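Local coordinates for beta-N-acetylglucosaminidase-like protein Glycoside hydrolase family 20 (Flavobacterium johnsoniae, PDB 6YHH) that probably hydrolyses terminal N-acetylglucosamine residues from chitin-derived oligosaccharides, as a family 20 beta-N-acetylhexosaminidase taking part in bacterial chitin metabolism, at residues M175-W180 against G445-M450; F412-M417 against A469-R474. All coordinates share one frame; numbering follows the deposited sequence.

Contact 1 (M175-W180 against G445-M450)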
ATOM      1  N   MET A 175      -2.055   8.821  19.763  1.00  9.67           N
ATOM      2  CA  MET A 175      -0.697   8.530  20.171  1.00  9.93           C
ATOM      3  C   MET A 175       0.263   9.607  19.668  1.00  8.83           C
ATOM      4  O   MET A 175       0.053  10.127  18.581  1.00  9.68           O
ATOM      5  CB  MET A 175      -0.292   7.135  19.675  1.00  9.19           C
ATOM      6  CG  MET A 175      -1.147   6.100  20.302  1.00 10.65           C
ATOM      7  SD  MET A 175      -0.791   4.427  19.604  1.00 14.62           S
ATOM      8  CE  MET A 175       0.872   4.096  20.229  1.00 13.65           C
ATOM      9  N   ASN A 176       1.260   9.960  20.473  1.00  8.29           N
ATOM     10  CA  ASN A 176       2.086  11.150  20.179  1.00  8.71           C
ATOM     11  C   ASN A 176       3.538  10.967  20.144  1.00  8.08           C
ATOM     12  O   ASN A 176       4.267  11.983  20.013  1.00  9.24           O
ATOM     13  CB  ASN A 176       1.767  12.287  21.163  1.00  9.18           C
ATOM     14  CG  ASN A 176       2.095  11.928  22.592  1.00  9.31           C
ATOM     15  OD1 ASN A 176       2.428  10.780  22.932  1.00  9.34           O
ATOM     16  ND2 ASN A 176       2.070  12.926  23.437  1.00  9.93           N
ATOM     17  N   VAL A 177       4.036   9.727  20.192  1.00  9.25           N
ATOM     18  CA  VAL A 177       5.470   9.448  20.100  1.00  8.71           C
ATOM     19  C   VAL A 177       5.699   8.317  19.096  1.00  9.48           C
ATOM     20  O   VAL A 177       5.055   7.241  19.149  1.00  8.65           O
ATOM     21  CB  VAL A 177       6.089   9.080  21.426  1.00 10.35           C
ATOM     22  CG1 VAL A 177       7.517   8.691  21.259  1.00 10.84           C
ATOM     23  CG2 VAL A 177       5.924  10.186  22.495  1.00 10.31           C
ATOM     24  N   PHE A 178       6.633   8.584  18.200  1.00  9.50           N
ATOM     25  CA  PHE A 178       7.093   7.551  17.241  1.00  8.87           C
ATOM     26  C   PHE A 178       8.563   7.351  17.482  1.00  8.96           C
ATOM     27  O   PHE A 178       9.367   8.248  17.281  1.00  9.32           O
ATOM     28  CB  PHE A 178       6.834   8.022  15.861  1.00  8.89           C
ATOM     29  CG  PHE A 178       7.348   7.100  14.763  1.00  8.64           C
ATOM     30  CD1 PHE A 178       6.688   5.911  14.464  1.00 10.08           C
ATOM     31  CD2 PHE A 178       8.491   7.387  14.067  1.00  8.99           C
ATOM     32  CE1 PHE A 178       7.141   5.071  13.482  1.00  9.50           C
ATOM     33  CE2 PHE A 178       8.908   6.502  13.053  1.00  9.25           C
ATOM     34  CZ  PHE A 178       8.219   5.394  12.770  1.00  9.37           C
ATOM     35  N   HIS A 179       8.903   6.203  18.027  1.00  8.70           N
ATOM     36  CA  HIS A 179      10.280   5.862  18.345  1.00  8.12           C
ATOM     37  C   HIS A 179      10.807   5.001  17.171  1.00  8.48           C
ATOM     38  O   HIS A 179      10.304   3.949  16.829  1.00  8.03           O
ATOM     39  CB  HIS A 179      10.313   5.192  19.710  1.00  8.75           C
ATOM     40  CG  HIS A 179      11.563   4.463  20.085  1.00  8.55           C
ATOM     41  ND1 HIS A 179      11.574   3.638  21.190  1.00  9.01           N
ATOM     42  CD2 HIS A 179      12.820   4.390  19.545  1.00  7.89           C
ATOM     43  CE1 HIS A 179      12.749   3.051  21.290  1.00  9.36           C
ATOM     44  NE2 HIS A 179      13.524   3.496  20.319  1.00  8.72           N
ATOM     45  N   TRP A 180      11.888   5.488  16.575  1.00  7.63           N
ATOM     46  CA  TRP A 180      12.382   4.903  15.298  1.00  8.50           C
ATOM     47  C   TRP A 180      13.706   4.168  15.586  1.00  8.50           C
ATOM     48  O   TRP A 180      14.761   4.779  15.858  1.00  8.89           O
ATOM     49  CB  TRP A 180      12.556   6.036  14.285  1.00  8.98           C
ATOM     50  CG  TRP A 180      12.411   5.711  12.812  1.00  8.78           C
ATOM     51  CD1 TRP A 180      12.175   4.514  12.191  1.00  7.82           C
ATOM     52  CD2 TRP A 180      12.440   6.705  11.763  1.00  8.13           C
ATOM     53  NE1 TRP A 180      12.023   4.687  10.839  1.00  7.65           N
ATOM     54  CE2 TRP A 180      12.174   6.034  10.541  1.00  7.63           C
ATOM     55  CE3 TRP A 180      12.621   8.076  11.762  1.00  9.44           C
ATOM     56  CZ2 TRP A 180      12.105   6.711   9.335  1.00  8.07           C
ATOM     57  CZ3 TRP A 180      12.601   8.750  10.551  1.00  9.08           C
ATOM     58  CH2 TRP A 180      12.324   8.050   9.363  1.00  8.60           C
ATOM     59  N   GLY A 445       5.010   7.436  30.595  1.00  9.67           N
ATOM     60  CA  GLY A 445       4.007   6.767  29.799  1.00 10.80           C
ATOM     61  C   GLY A 445       4.501   5.424  29.316  1.00 10.35           C
ATOM     62  O   GLY A 445       5.263   4.733  30.019  1.00  9.78           O
ATOM     63  N   GLY A 446       4.039   5.017  28.132  1.00 10.45           N
ATOM     64  CA  GLY A 446       4.390   3.677  27.625  1.00 11.08           C
ATOM     65  C   GLY A 446       4.531   3.694  26.128  1.00 10.04           C
ATOM     66  O   GLY A 446       4.165   4.674  25.459  1.00 10.15           O
ATOM     67  N   GLU A 447       5.041   2.565  25.630  1.00 10.54           N
ATOM     68  CA  GLU A 447       5.236   2.408  24.233  1.00 10.42           C
ATOM     69  C   GLU A 447       5.122   0.964  23.759  1.00  8.68           C
ATOM     70  O   GLU A 447       5.804   0.089  24.295  1.00  9.35           O
ATOM     71  CB  GLU A 447       6.591   2.986  23.967  1.00 11.82           C
ATOM     72  CG  GLU A 447       7.061   2.971  22.606  1.00 12.19           C
ATOM     73  CD  GLU A 447       8.438   3.698  22.544  1.00 11.90           C
ATOM     74  OE1 GLU A 447       9.430   2.991  22.292  1.00 10.81           O
ATOM     75  OE2 GLU A 447       8.523   4.952  22.723  1.00 12.61           O
ATOM     76  N   ALA A 448       4.313   0.783  22.733  1.00  8.81           N
ATOM     77  CA  ALA A 448       4.222  -0.528  22.014  1.00  9.17           C
ATOM     78  C   ALA A 448       5.488  -0.656  21.187  1.00  9.15           C
ATOM     79  O   ALA A 448       5.901   0.347  20.533  1.00 10.11           O
ATOM     80  CB  ALA A 448       2.997  -0.572  21.137  1.00  9.50           C
ATOM     81  N   THR A 449       6.101  -1.835  21.192  1.00  9.06           N
ATOM     82  CA  THR A 449       7.331  -2.041  20.440  1.00  9.63           C
ATOM     83  C   THR A 449       7.145  -3.048  19.324  1.00  9.45           C
ATOM     84  O   THR A 449       7.013  -4.233  19.570  1.00 10.10           O
ATOM     85  CB  THR A 449       8.514  -2.528  21.291  1.00  9.31           C
ATOM     86  OG1 THR A 449       8.175  -3.787  21.948  1.00  9.23           O
ATOM     87  CG2 THR A 449       8.898  -1.502  22.328  1.00 10.50           C
ATOM     88  N   MET A 450       7.151  -2.586  18.086  1.00  7.18           N
ATOM     89  CA  MET A 450       7.078  -3.476  16.925  1.00  7.18           C
ATOM     90  C   MET A 450       8.433  -3.828  16.357  1.00  7.23           C
ATOM     91  O   MET A 450       8.943  -3.187  15.411  1.00  8.05           O
ATOM     92  CB  MET A 450       6.207  -2.941  15.802  1.00  7.71           C
ATOM     93  CG  MET A 450       5.946  -4.024  14.734  1.00  8.41           C
ATOM     94  SD  MET A 450       5.127  -5.488  15.395  1.00  8.99           S
ATOM     95  CE  MET A 450       5.628  -6.673  14.138  1.00  9.80           C
TER
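His179 and Glu447 reach toward each other across the interior of a beta-barrel and join through a single, very short hydrogen bond, ND1 of His179 donating to OE1 of Glu447 at 2.5 Å. The N-H points at the oxygen with an angle of 157°, so the bond is slightly bent. OE1 comes to the edge of the imidazole, near its plane, while the carboxylate is turned 60° against the ring. Glutamate suits this place because its chain is long enough to span strands that are not direct neighbours: CG lies anti to the backbone N (chi1 -180°), the chain stays extended beyond it, and the carboxylate is carried across to the histidine. The other oxygen, OE2, lies 3.5 Å from His179 CB and 4.1 Å from Val177 CG1, and it accepts a hydrogen bond from Trp146 NE1, so both oxygens of this buried group are engaged. Val177, apolar and branched at CB, sets a methyl beside the carboxylate without competing for its bonds. On the far side of the imidazole, NE2 is hydrogen-bonded to Glu230 OE1, and the ring stacks with His312; held at both nitrogens, it has little freedom to flip. Were Glu447 shortened to an alanine, His179 ND1 and Trp146 NE1 would probably lose their common buried partner, and the imidazole would be less firmly fixed in its rotation. Strand 146-152 runs between and parallel to strands 177-184 and 443-450, and its Met150 touches both His179 and Glu447. Such a chain of inward-facing polar side chains linking parallel strands belongs to the core of the TIM-barrel catalytic domain of glycoside hydrolase family 20.

Contact 2 (F412-M417 against A469-R474)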
ATOM      1  N   PHE A 412       4.065  -4.589  26.410  1.00  8.20           N
ATOM      2  CA  PHE A 412       3.555  -4.015  25.162  1.00  7.96           C
ATOM      3  C   PHE A 412       4.437  -4.511  23.954  1.00  8.09           C
ATOM      4  O   PHE A 412       4.549  -3.813  22.920  1.00  8.65           O
ATOM      5  CB  PHE A 412       3.609  -2.489  25.197  1.00  7.95           C
ATOM      6  CG  PHE A 412       2.754  -1.818  26.268  1.00  8.40           C
ATOM      7  CD1 PHE A 412       1.437  -2.163  26.490  1.00  8.27           C
ATOM      8  CD2 PHE A 412       3.259  -0.749  26.993  1.00  9.40           C
ATOM      9  CE1 PHE A 412       0.645  -1.431  27.377  1.00  8.44           C
ATOM     10  CE2 PHE A 412       2.491  -0.077  27.910  1.00  9.44           C
ATOM     11  CZ  PHE A 412       1.164  -0.406  28.112  1.00  8.23           C
ATOM     12  N   TYR A 413       4.891  -5.751  24.074  1.00  8.44           N
ATOM     13  CA  TYR A 413       5.719  -6.390  23.022  1.00  9.17           C
ATOM     14  C   TYR A 413       4.793  -7.051  21.999  1.00  8.84           C
ATOM     15  O   TYR A 413       4.671  -8.275  21.943  1.00  8.93           O
ATOM     16  CB  TYR A 413       6.735  -7.349  23.628  1.00 10.37           C
ATOM     17  CG  TYR A 413       8.015  -6.618  23.997  1.00  9.94           C
ATOM     18  CD1 TYR A 413       7.984  -5.530  24.860  1.00 11.53           C
ATOM     19  CD2 TYR A 413       9.236  -6.974  23.439  1.00 12.36           C
ATOM     20  CE1 TYR A 413       9.148  -4.820  25.137  1.00 11.62           C
ATOM     21  CE2 TYR A 413      10.420  -6.306  23.793  1.00 12.07           C
ATOM     22  CZ  TYR A 413      10.327  -5.181  24.546  1.00 12.40           C
ATOM     23  OH  TYR A 413      11.471  -4.445  24.763  1.00 14.49           O
ATOM     24  N   ILE A 414       4.191  -6.214  21.146  1.00  9.61           N
ATOM     25  CA  ILE A 414       3.152  -6.649  20.171  1.00  9.26           C
ATOM     26  C   ILE A 414       3.736  -7.633  19.124  1.00  9.53           C
ATOM     27  O   ILE A 414       3.010  -8.425  18.548  1.00  9.04           O
ATOM     28  CB  ILE A 414       2.529  -5.419  19.459  1.00  9.15           C
ATOM     29  CG1 ILE A 414       3.549  -4.413  19.002  1.00  9.59           C
ATOM     30  CG2 ILE A 414       1.612  -4.672  20.375  1.00 10.40           C
ATOM     31  CD1 ILE A 414       3.008  -3.362  18.054  1.00 10.06           C
ATOM     32  N   ASP A 415       5.067  -7.623  18.909  1.00  8.26           N
ATOM     33  CA  ASP A 415       5.654  -8.546  17.988  1.00  8.02           C
ATOM     34  C   ASP A 415       5.545  -9.983  18.379  1.00  8.70           C
ATOM     35  O   ASP A 415       5.651 -10.862  17.509  1.00  8.36           O
ATOM     36  CB  ASP A 415       7.141  -8.174  17.765  1.00  8.30           C
ATOM     37  CG  ASP A 415       7.943  -8.296  19.019  1.00  8.77           C
ATOM     38  OD1 ASP A 415       7.537  -7.673  20.016  1.00 10.50           O
ATOM     39  OD2 ASP A 415       9.000  -9.008  19.027  1.00  9.45           O
ATOM     40  N   LEU A 416       5.326 -10.280  19.694  1.00  7.83           N
ATOM     41  CA  LEU A 416       5.348 -11.654  20.177  1.00  8.56           C
ATOM     42  C   LEU A 416       4.011 -12.360  19.993  1.00  7.82           C
ATOM     43  O   LEU A 416       3.829 -13.485  20.410  1.00  7.26           O
ATOM     44  CB  LEU A 416       5.795 -11.604  21.663  1.00  8.52           C
ATOM     45  CG  LEU A 416       7.237 -11.033  21.805  1.00  9.38           C
ATOM     46  CD1 LEU A 416       7.610 -11.020  23.317  1.00  9.65           C
ATOM     47  CD2 LEU A 416       8.298 -11.669  20.936  1.00 10.80           C
ATOM     48  N   MET A 417       3.044 -11.614  19.466  1.00  7.45           N
ATOM     49  CA  MET A 417       1.743 -12.179  19.060  1.00  7.62           C
ATOM     50  C   MET A 417       0.850 -12.618  20.208  1.00  7.49           C
ATOM     51  O   MET A 417      -0.021 -13.511  20.052  1.00  6.98           O
ATOM     52  CB  MET A 417       1.882 -13.292  17.986  1.00  7.45           C
ATOM     53  CG  MET A 417       2.784 -12.879  16.810  1.00  7.98           C
ATOM     54  SD  MET A 417       2.443 -11.246  16.141  1.00  9.52           S
ATOM     55  CE  MET A 417       0.874 -11.518  15.372  1.00 10.98           C
ATOM     56  N   ALA A 469      -4.183  -0.172  19.093  1.00  8.41           N
ATOM     57  CA  ALA A 469      -5.327   0.732  19.405  1.00  8.52           C
ATOM     58  C   ALA A 469      -5.809   0.531  20.816  1.00  8.69           C
ATOM     59  O   ALA A 469      -6.121   1.504  21.502  1.00  8.92           O
ATOM     60  CB  ALA A 469      -6.414   0.652  18.363  1.00  7.95           C
ATOM     61  N   ALA A 470      -5.796  -0.725  21.304  1.00  8.67           N
ATOM     62  CA  ALA A 470      -6.092  -1.007  22.706  1.00  9.17           C
ATOM     63  C   ALA A 470      -5.007  -0.449  23.641  1.00  9.64           C
ATOM     64  O   ALA A 470      -5.298   0.090  24.681  1.00  9.93           O
ATOM     65  CB  ALA A 470      -6.327  -2.492  22.905  1.00 10.07           C
ATOM     66  N   ILE A 471      -3.734  -0.538  23.215  1.00  8.31           N
ATOM     67  CA  ILE A 471      -2.671   0.052  23.946  1.00  8.94           C
ATOM     68  C   ILE A 471      -2.847   1.577  24.004  1.00  8.35           C
ATOM     69  O   ILE A 471      -2.625   2.180  25.101  1.00  8.62           O
ATOM     70  CB  ILE A 471      -1.305  -0.354  23.381  1.00  8.43           C
ATOM     71  CG1 ILE A 471      -1.120  -1.853  23.592  1.00  9.24           C
ATOM     72  CG2 ILE A 471      -0.156   0.445  23.997  1.00  8.56           C
ATOM     73  CD1 ILE A 471       0.084  -2.424  22.852  1.00  9.01           C
ATOM     74  N   ALA A 472      -3.253   2.197  22.907  1.00  8.07           N
ATOM     75  CA  ALA A 472      -3.506   3.624  22.885  1.00  9.61           C
ATOM     76  C   ALA A 472      -4.498   3.977  23.964  1.00  8.14           C
ATOM     77  O   ALA A 472      -4.372   5.016  24.619  1.00  8.71           O
ATOM     78  CB  ALA A 472      -3.957   4.108  21.517  1.00  9.68           C
ATOM     79  N   GLU A 473      -5.558   3.157  24.088  1.00  8.38           N
ATOM     80  CA  GLU A 473      -6.557   3.437  25.140  1.00  9.22           C
ATOM     81  C   GLU A 473      -5.961   3.338  26.544  1.00  9.82           C
ATOM     82  O   GLU A 473      -6.158   4.236  27.429  1.00  9.44           O
ATOM     83  CB  GLU A 473      -7.756   2.545  25.012  1.00  9.47           C
ATOM     84  CG  GLU A 473      -8.698   2.655  26.218  1.00 10.12           C
ATOM     85  CD  GLU A 473     -10.096   2.279  25.824  1.00  9.89           C
ATOM     86  OE1 GLU A 473     -10.571   1.181  26.189  1.00 11.57           O
ATOM     87  OE2 GLU A 473     -10.689   3.046  24.999  1.00 10.31           O
ATOM     88  N   ARG A 474      -5.138   2.328  26.781  1.00 10.21           N
ATOM     89  CA  ARG A 474      -4.451   2.277  28.074  1.00 10.22           C
ATOM     90  C   ARG A 474      -3.596   3.497  28.372  1.00 10.05           C
ATOM     91  O   ARG A 474      -3.470   3.932  29.527  1.00 10.36           O
ATOM     92  CB  ARG A 474      -3.629   1.000  28.222  1.00 10.56           C
ATOM     93  CG  ARG A 474      -2.891   0.827  29.566  1.00 11.00           C
ATOM     94  CD  ARG A 474      -3.771   0.881  30.820  1.00 12.59           C
ATOM     95  NE  ARG A 474      -4.842  -0.072  30.649  1.00 14.32           N
ATOM     96  CZ  ARG A 474      -6.145   0.203  30.722  1.00 13.18           C
ATOM     97  NH1 ARG A 474      -6.667   1.386  31.077  1.00 11.97           N
ATOM     98  NH2 ARG A 474      -6.938  -0.761  30.425  1.00 13.89           N
TER
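The phenyl ring of Phe412 receives Ile471 over one face and Arg474 at its edge. Methyl CG2 of Ile471 sits 4.1 Å from the ring centroid and 20° off the normal, a CH-pi contact displaced toward the rim that carries CD1 and CE1. At the edge, near the ring plane, the aliphatic CG of Arg474 approaches CZ of Phe412 at 4.5 Å. This is loop-on-helix packing in the TIM-barrel domain: 412-417 belongs to the loop that follows strand 406-408, whereas helix 467-476, which comes after strand 443-450, contains 469-474. An aromatic residue suits the loop because its broad face can take a branched side chain, and isoleucine suits the helix because its two branches work separately. With CG2 anti to the backbone N and CG1 anti to the carbonyl carbon (chi1 -66°), one branch covers the ring while the other passes its rim and continues to Ile414. CG1 of Ile471 lies 3.9 Å from Phe412 CD1. Arginine plays a divided part: its CG methylene borders the phenyl ring, whereas its charged end turns off to Tyr424, where NE donates to the backbone O of Tyr424 and the guanidinium makes a cation-pi contact with the Tyr424 ring; NH2 also bonds to Ile481 O. Ile414 stands in the short 3-10 segment 414-416, and its backbone O accepts a hydrogen bond from Arg467 NH2 in the same helix as Ile471, adding a polar tie beside the apolar one. The far end of Ile471 completes the contact, its CD1 meeting CG2 of Ile414 at 3.7 Å.

In the fold
The centres of contacts 1 and 2 lie about 10 Å apart within the family 20 catalytic domain, and strand 443-450 connects them. Contact 1 belongs to the barrel interior, whereas contact 2 joins a loop after strand 406-408 to helix 467-476. Along the chain the segments alternate: 175-180, 412-417, 445-450, then 469-474. The two contacts touch directly, with a probable hydrogen bond of 3.1 Å from Thr449 N to Phe412 O. Ala448 packs on Ile471, so neighbouring residues of one strand serve both: Glu447 reaches into the barrel and Ala448 meets the helix outside. Regions distant in sequence are thereby combined in one continuous core.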